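Side-chain contacts in FOKI restriction endonuclease (Planomicrobium okeanokoites, PDB 2FOK), which probably recognises a specific DNA sequence through its recognition domain and cleaves the DNA with a separate metal-dependent cleavage domain, as a type IIS restriction endonuclease: residues P14-F17 / E18-K21; S49-Q52 / K53-V56; E304-R307 / T308-A311. All coordinates share one frame; numbering follows the deposited sequence.

Contact 1 (P14-F17 / E18-K21)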
loop_
_atom_site.group_PDB
_atom_site.type_symbol
_atom_site.label_atom_id
_atom_site.label_comp_id
_atom_site.label_asym_id
_atom_site.label_seq_id
_atom_site.Cartn_x
_atom_site.Cartn_y
_atom_site.Cartn_z
ATOM N N PRO A 14 -10.590 -10.703 1.243
ATOM C CA PRO A 14 -10.817 -12.147 1.142
ATOM C C PRO A 14 -12.044 -12.610 0.374
ATOM O O PRO A 14 -13.089 -11.952 0.364
ATOM C CB PRO A 14 -10.853 -12.609 2.597
ATOM C CG PRO A 14 -11.174 -11.389 3.378
ATOM C CD PRO A 14 -10.501 -10.276 2.651
ATOM N N GLY A 15 -11.883 -13.765 -0.269
ATOM C CA GLY A 15 -12.946 -14.384 -1.038
ATOM C C GLY A 15 -12.660 -15.875 -1.109
ATOM O O GLY A 15 -11.523 -16.299 -0.893
ATOM N N LYS A 16 -13.675 -16.675 -1.403
ATOM C CA LYS A 16 -13.486 -18.114 -1.492
ATOM C C LYS A 16 -13.067 -18.535 -2.908
ATOM O O LYS A 16 -13.610 -18.040 -3.891
ATOM C CB LYS A 16 -14.782 -18.827 -1.094
ATOM C CG LYS A 16 -14.758 -19.431 0.306
ATOM C CD LYS A 16 -16.172 -19.586 0.849
ATOM C CE LYS A 16 -16.585 -21.052 0.926
ATOM N NZ LYS A 16 -16.804 -21.522 2.331
ATOM N N PHE A 17 -12.097 -19.443 -3.002
ATOM C CA PHE A 17 -11.618 -19.923 -4.300
ATOM C C PHE A 17 -12.777 -20.585 -5.051
ATOM O O PHE A 17 -12.780 -20.651 -6.285
ATOM C CB PHE A 17 -10.478 -20.939 -4.116
ATOM C CG PHE A 17 -9.100 -20.377 -4.383
ATOM C CD1 PHE A 17 -8.680 -20.105 -5.681
ATOM C CD2 PHE A 17 -8.224 -20.116 -3.329
ATOM C CE1 PHE A 17 -7.416 -19.581 -5.931
ATOM C CE2 PHE A 17 -6.953 -19.591 -3.567
ATOM C CZ PHE A 17 -6.548 -19.323 -4.877
ATOM N N GLU A 18 -13.758 -21.067 -4.289
ATOM C CA GLU A 18 -14.932 -21.729 -4.849
ATOM C C GLU A 18 -15.818 -20.675 -5.496
ATOM O O GLU A 18 -16.613 -20.971 -6.392
ATOM C CB GLU A 18 -15.696 -22.479 -3.743
ATOM C CG GLU A 18 -16.728 -23.494 -4.242
ATOM C CD GLU A 18 -16.182 -24.919 -4.351
ATOM O OE1 GLU A 18 -15.956 -25.557 -3.292
ATOM O OE2 GLU A 18 -15.983 -25.403 -5.494
ATOM N N ASN A 19 -15.680 -19.437 -5.033
ATOM C CA ASN A 19 -16.449 -18.343 -5.597
ATOM C C ASN A 19 -15.690 -17.753 -6.798
ATOM O O ASN A 19 -16.304 -17.273 -7.747
ATOM C CB ASN A 19 -16.712 -17.280 -4.530
ATOM C CG ASN A 19 -17.861 -17.659 -3.595
ATOM O OD1 ASN A 19 -17.912 -17.216 -2.444
ATOM N ND2 ASN A 19 -18.783 -18.477 -4.087
ATOM N N LEU A 20 -14.356 -17.797 -6.756
ATOM C CA LEU A 20 -13.541 -17.305 -7.866
ATOM C C LEU A 20 -13.907 -18.122 -9.107
ATOM O O LEU A 20 -14.196 -17.569 -10.167
ATOM C CB LEU A 20 -12.048 -17.480 -7.563
ATOM C CG LEU A 20 -11.066 -17.424 -8.745
ATOM C CD1 LEU A 20 -11.013 -16.014 -9.294
ATOM C CD2 LEU A 20 -9.680 -17.867 -8.310
ATOM N N LYS A 21 -13.902 -19.443 -8.950
ATOM C CA LYS A 21 -14.221 -20.360 -10.033
ATOM C C LYS A 21 -15.572 -20.043 -10.665
ATOM O O LYS A 21 -15.672 -19.910 -11.885
ATOM C CB LYS A 21 -14.205 -21.805 -9.522
ATOM C CG LYS A 21 -13.644 -22.808 -10.550
ATOM C CD LYS A 21 -13.962 -24.265 -10.193
ATOM C CE LYS A 21 -13.256 -25.229 -11.128
ATOM N NZ LYS A 21 -13.085 -26.572 -10.508
#
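The F17 ring meets L20 obliquely: methyl CD2 of L20 lies 3.6 Å from F17 CD1, with the neighbouring ring atom CE1 almost as near. Elsewhere the ring makes a T-shaped, edge-to-face contact with W113 of helix 104-116, the helix on which L20 also packs. The second flat group, the N19 amide, comes up to the aliphatic root of K16, with OD1 of N19 3.8 Å from CB of K16. L20 reaches the phenylalanine because its CG stands opposite the backbone N (chi1 162°), laying the two side chains alongside each other and pointing the same way.

The backbone starts a helix here, with K16 at the N-cap position. The K16 carbonyl grips two amides: L20 N bonds to K16 O at 3.0 Å in the carbonyl plane, while N19 N bonds to K16 O at 2.7 Å from well above that plane. One residue on, K21 N bonds to F17 O at 3.1 Å and nearly straight, at 169°.

K21 sends its amine away from this turn, to salt bridges with E148 and D143 and a hydrogen bond to S141 O. The chemistry is therefore divided: an apolar pair faces helix 104-116, while K21 pairs with the acids E148 and D143, which probably tempers the like charge that D143 presents to E18.

Contact 2 (S49-Q52 / K53-V56)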
loop_
_atom_site.group_PDB
_atom_site.type_symbol
_atom_site.label_atom_id
_atom_site.label_comp_id
_atom_site.label_asym_id
_atom_site.label_seq_id
_atom_site.Cartn_x
_atom_site.Cartn_y
_atom_site.Cartn_z
ATOM N N SER A 49 -37.098 -5.240 -14.346
ATOM C CA SER A 49 -37.213 -5.953 -15.617
ATOM C C SER A 49 -36.235 -5.580 -16.737
ATOM O O SER A 49 -35.597 -6.458 -17.319
ATOM C CB SER A 49 -38.642 -5.821 -16.147
ATOM O OG SER A 49 -38.916 -4.482 -16.520
ATOM N N LYS A 50 -36.129 -4.291 -17.042
ATOM C CA LYS A 50 -35.255 -3.818 -18.113
ATOM C C LYS A 50 -33.822 -4.342 -18.064
ATOM O O LYS A 50 -33.334 -4.898 -19.038
ATOM C CB LYS A 50 -35.230 -2.289 -18.135
ATOM C CG LYS A 50 -34.624 -1.702 -19.407
ATOM C CD LYS A 50 -34.765 -0.187 -19.449
ATOM C CE LYS A 50 -33.524 0.476 -20.030
ATOM N NZ LYS A 50 -33.074 1.590 -19.154
ATOM N N ILE A 51 -33.136 -4.150 -16.946
ATOM C CA ILE A 51 -31.759 -4.626 -16.825
ATOM C C ILE A 51 -31.725 -6.148 -16.849
ATOM O O ILE A 51 -30.788 -6.754 -17.373
ATOM C CB ILE A 51 -31.105 -4.148 -15.516
ATOM C CG1 ILE A 51 -31.445 -2.676 -15.258
ATOM C CG2 ILE A 51 -29.604 -4.328 -15.598
ATOM C CD1 ILE A 51 -31.190 -1.755 -16.439
ATOM N N GLN A 52 -32.763 -6.753 -16.280
ATOM C CA GLN A 52 -32.891 -8.202 -16.214
ATOM C C GLN A 52 -32.920 -8.823 -17.610
ATOM O O GLN A 52 -32.272 -9.846 -17.860
ATOM C CB GLN A 52 -34.163 -8.559 -15.448
ATOM C CG GLN A 52 -34.194 -9.974 -14.905
ATOM C CD GLN A 52 -35.527 -10.643 -15.153
ATOM O OE1 GLN A 52 -35.607 -11.862 -15.322
ATOM N NE2 GLN A 52 -36.586 -9.844 -15.188
ATOM N N LYS A 53 -33.672 -8.197 -18.515
ATOM C CA LYS A 53 -33.790 -8.668 -19.897
ATOM C C LYS A 53 -32.506 -8.375 -20.672
ATOM O O LYS A 53 -32.169 -9.068 -21.630
ATOM C CB LYS A 53 -34.972 -7.978 -20.589
ATOM C CG LYS A 53 -36.259 -7.975 -19.775
ATOM C CD LYS A 53 -37.472 -7.833 -20.669
ATOM C CE LYS A 53 -37.662 -6.393 -21.124
ATOM N NZ LYS A 53 -39.088 -5.943 -21.016
ATOM N N GLU A 54 -31.796 -7.336 -20.252
ATOM C CA GLU A 54 -30.546 -6.943 -20.888
ATOM C C GLU A 54 -29.386 -7.869 -20.504
ATOM O O GLU A 54 -28.488 -8.113 -21.306
ATOM C CB GLU A 54 -30.199 -5.506 -20.492
ATOM C CG GLU A 54 -31.033 -4.455 -21.197
ATOM C CD GLU A 54 -30.859 -3.071 -20.603
ATOM O OE1 GLU A 54 -30.046 -2.923 -19.664
ATOM O OE2 GLU A 54 -31.540 -2.134 -21.075
ATOM N N LEU A 55 -29.411 -8.384 -19.276
ATOM C CA LEU A 55 -28.344 -9.256 -18.796
ATOM C C LEU A 55 -28.438 -10.702 -19.292
ATOM O O LEU A 55 -27.467 -11.231 -19.840
ATOM C CB LEU A 55 -28.289 -9.222 -17.259
ATOM C CG LEU A 55 -27.624 -7.986 -16.628
ATOM C CD1 LEU A 55 -27.827 -8.007 -15.123
ATOM C CD2 LEU A 55 -26.137 -7.965 -16.939
ATOM N N VAL A 56 -29.588 -11.351 -19.108
ATOM C CA VAL A 56 -29.710 -12.731 -19.573
ATOM C C VAL A 56 -29.430 -12.752 -21.074
ATOM O O VAL A 56 -28.807 -13.677 -21.591
ATOM C CB VAL A 56 -31.127 -13.346 -19.282
ATOM C CG1 VAL A 56 -31.662 -12.846 -17.941
ATOM C CG2 VAL A 56 -32.097 -13.024 -20.404
#
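E54 turns its carboxylate back alongside K50 and I51 because CG sits beside the backbone N (chi1 -75°) and the chain then runs extended (chi2 169°). K50 starts the other way, CG opposite its own backbone N (chi1 -166°), and the two chains pass each other at a slant. What touches is carbon against oxygen: OE2 of E54 lies 3.4 Å from CE of K50 and about as near its CG, while OE1 of E54 is 3.6 Å from methyl CD1 of I51. The charged ends stay apart, K50 NZ lying 4.5 Å from E54 OE2, which is beyond a salt bridge.

On the neighbouring flank I51 and L55 run side by side, CG2 of I51 4.1 Å from CD1 of L55. Two further side chains lean on carbonyls one turn back: CG of K53 is 3.0 Å from O of S49, and CG1 of V56 is 3.1 Å from O of Q52. Those carbonyls also take the helical bonds, K53 N to S49 O being sound and V56 N to Q52 O weak at 3.3 Å.

Q52, L55 and V56 rest on I42 of helix 32-45, the side of this outlying helix that faces the fold. K50 and E54 both also touch a crystal neighbour, and their pose may partly reflect the lattice. The attraction of K50 for E54 is probably weak and long-range, with carbon-to-oxygen packing carrying the touch.

Contact 3 (E304-R307 / T308-A311)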
loop_
_atom_site.group_PDB
_atom_site.type_symbol
_atom_site.label_atom_id
_atom_site.label_comp_id
_atom_site.label_asym_id
_atom_site.label_seq_id
_atom_site.Cartn_x
_atom_site.Cartn_y
_atom_site.Cartn_z
ATOM N N GLU A 304 -2.417 8.109 -13.998
ATOM C CA GLU A 304 -2.417 7.974 -15.454
ATOM C C GLU A 304 -1.061 8.305 -16.074
ATOM O O GLU A 304 -0.589 7.590 -16.963
ATOM C CB GLU A 304 -3.469 8.868 -16.104
ATOM C CG GLU A 304 -3.626 8.563 -17.585
ATOM C CD GLU A 304 -4.535 9.528 -18.302
ATOM O OE1 GLU A 304 -4.402 10.751 -18.093
ATOM O OE2 GLU A 304 -5.387 9.061 -19.079
ATOM N N TYR A 305 -0.451 9.397 -15.614
ATOM C CA TYR A 305 0.848 9.821 -16.116
ATOM C C TYR A 305 1.934 8.880 -15.619
ATOM O O TYR A 305 2.793 8.444 -16.387
ATOM C CB TYR A 305 1.165 11.251 -15.662
ATOM C CG TYR A 305 2.617 11.659 -15.871
ATOM C CD1 TYR A 305 3.610 11.269 -14.974
ATOM C CD2 TYR A 305 2.995 12.407 -16.985
ATOM C CE1 TYR A 305 4.946 11.606 -15.182
ATOM C CE2 TYR A 305 4.331 12.753 -17.203
ATOM C CZ TYR A 305 5.299 12.347 -16.298
ATOM O OH TYR A 305 6.621 12.673 -16.517
ATOM N N VAL A 306 1.888 8.575 -14.327
ATOM C CA VAL A 306 2.873 7.696 -13.700
ATOM C C VAL A 306 2.836 6.282 -14.282
ATOM O O VAL A 306 3.882 5.687 -14.549
ATOM C CB VAL A 306 2.669 7.657 -12.156
ATOM C CG1 VAL A 306 3.834 6.941 -11.471
ATOM C CG2 VAL A 306 2.575 9.071 -11.627
ATOM N N ARG A 307 1.636 5.745 -14.482
ATOM C CA ARG A 307 1.492 4.407 -15.052
ATOM C C ARG A 307 2.201 4.317 -16.413
ATOM O O ARG A 307 2.846 3.318 -16.727
ATOM C CB ARG A 307 0.010 4.063 -15.222
ATOM C CG ARG A 307 -0.624 3.304 -14.050
ATOM C CD ARG A 307 -2.150 3.438 -14.082
ATOM N NE ARG A 307 -2.786 2.921 -12.873
ATOM C CZ ARG A 307 -4.085 2.649 -12.755
ATOM N NH1 ARG A 307 -4.909 2.842 -13.777
ATOM N NH2 ARG A 307 -4.559 2.162 -11.612
ATOM N N THR A 308 2.074 5.362 -17.223
ATOM C CA THR A 308 2.709 5.378 -18.530
ATOM C C THR A 308 4.230 5.404 -18.395
ATOM O O THR A 308 4.936 4.613 -19.030
ATOM C CB THR A 308 2.251 6.594 -19.355
ATOM O OG1 THR A 308 0.821 6.675 -19.324
ATOM C CG2 THR A 308 2.704 6.466 -20.798
ATOM N N ARG A 309 4.726 6.309 -17.558
ATOM C CA ARG A 309 6.161 6.449 -17.321
ATOM C C ARG A 309 6.794 5.112 -16.921
ATOM O O ARG A 309 7.832 4.724 -17.452
ATOM C CB ARG A 309 6.396 7.496 -16.229
ATOM C CG ARG A 309 7.802 8.073 -16.179
ATOM C CD ARG A 309 8.240 8.205 -14.727
ATOM N NE ARG A 309 7.805 9.459 -14.123
ATOM C CZ ARG A 309 7.281 9.592 -12.903
ATOM N NH1 ARG A 309 7.108 8.541 -12.113
ATOM N NH2 ARG A 309 6.942 10.800 -12.473
ATOM N N ARG A 310 6.178 4.410 -15.976
ATOM C CA ARG A 310 6.710 3.119 -15.563
ATOM C C ARG A 310 6.544 2.087 -16.682
ATOM O O ARG A 310 7.369 1.198 -16.827
ATOM C CB ARG A 310 6.021 2.649 -14.282
ATOM C CG ARG A 310 6.560 3.353 -13.039
ATOM C CD ARG A 310 5.636 3.215 -11.828
ATOM N NE ARG A 310 6.121 4.023 -10.715
ATOM C CZ ARG A 310 5.403 4.351 -9.649
ATOM N NH1 ARG A 310 4.150 3.942 -9.534
ATOM N NH2 ARG A 310 5.928 5.126 -8.709
ATOM N N ALA A 311 5.488 2.223 -17.482
ATOM C CA ALA A 311 5.232 1.293 -18.586
ATOM C C ALA A 311 6.313 1.407 -19.652
ATOM O O ALA A 311 6.817 0.403 -20.160
ATOM C CB ALA A 311 3.867 1.576 -19.206
#
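Helix 303-319 belongs to the D3 domain, a member of the helix-turn-helix clan, and along its buried first turns it sets V306 and Y305 against two arginines. Methyl CG1 of V306 sits over the centre of one face of the R310 guanidinium, 3.5 Å from CZ of R310. R310 gets there by running straight from CG to NE (chi2 163°), alongside V306 and pointing the same way. The same CG1 of V306 lies 3.7 Å from NH1 of R309. R309 brings NH2 to the edge of the Y305 ring, in its plane and 3.5 Å from CE1 of Y305; the two planes stand 80° apart, with CD1 of Y305 over one face of the guanidinium. T308 turns OG1 onto the previous turn, where it donates to E304 O at 2.9 Å; W293 NE1 also bonds this hydroxyl.

Both arginines bind D347, R310 through NE and R309 through NH1. A leucine at R310 would probably cost E189 and D347 a salt bridge each and leave the V306 methyl without the flat group it rests on.

The surroundings are shared among several parts of the chain: D347 comes from helix 341-352, E189 and F186 from the second recognition subdomain, and R307 hydrogen-bonds A297 O, R6 O and T7 OG1 and makes a cation-pi contact with W293. Y305 bonds E339 and meets F337, between helices 325-334 and 341-352.

In the fold
All three are local contacts along helices, the first at a helix start, met in series along the chain without touching one another. Contacts 1 and 2 both fall in the first recognition subdomain, about 26 Å between centres and about 16 Å between nearest atoms. Contact 3 lies in the D3 domain, its centre about 31 Å from that of contact 1 and about 38 Å from that of contact 2. Measured from the chain's centre to each contact's centre, contact 3, at about 18 Å, is buried; contact 1, at about 23 Å, partly so; and contact 2, at about 38 Å, is on the surface. All three probably lie in the DNA-recognition part of the chain, distinct from the PDDEXK-clan cleavage domain, which probably holds the active site.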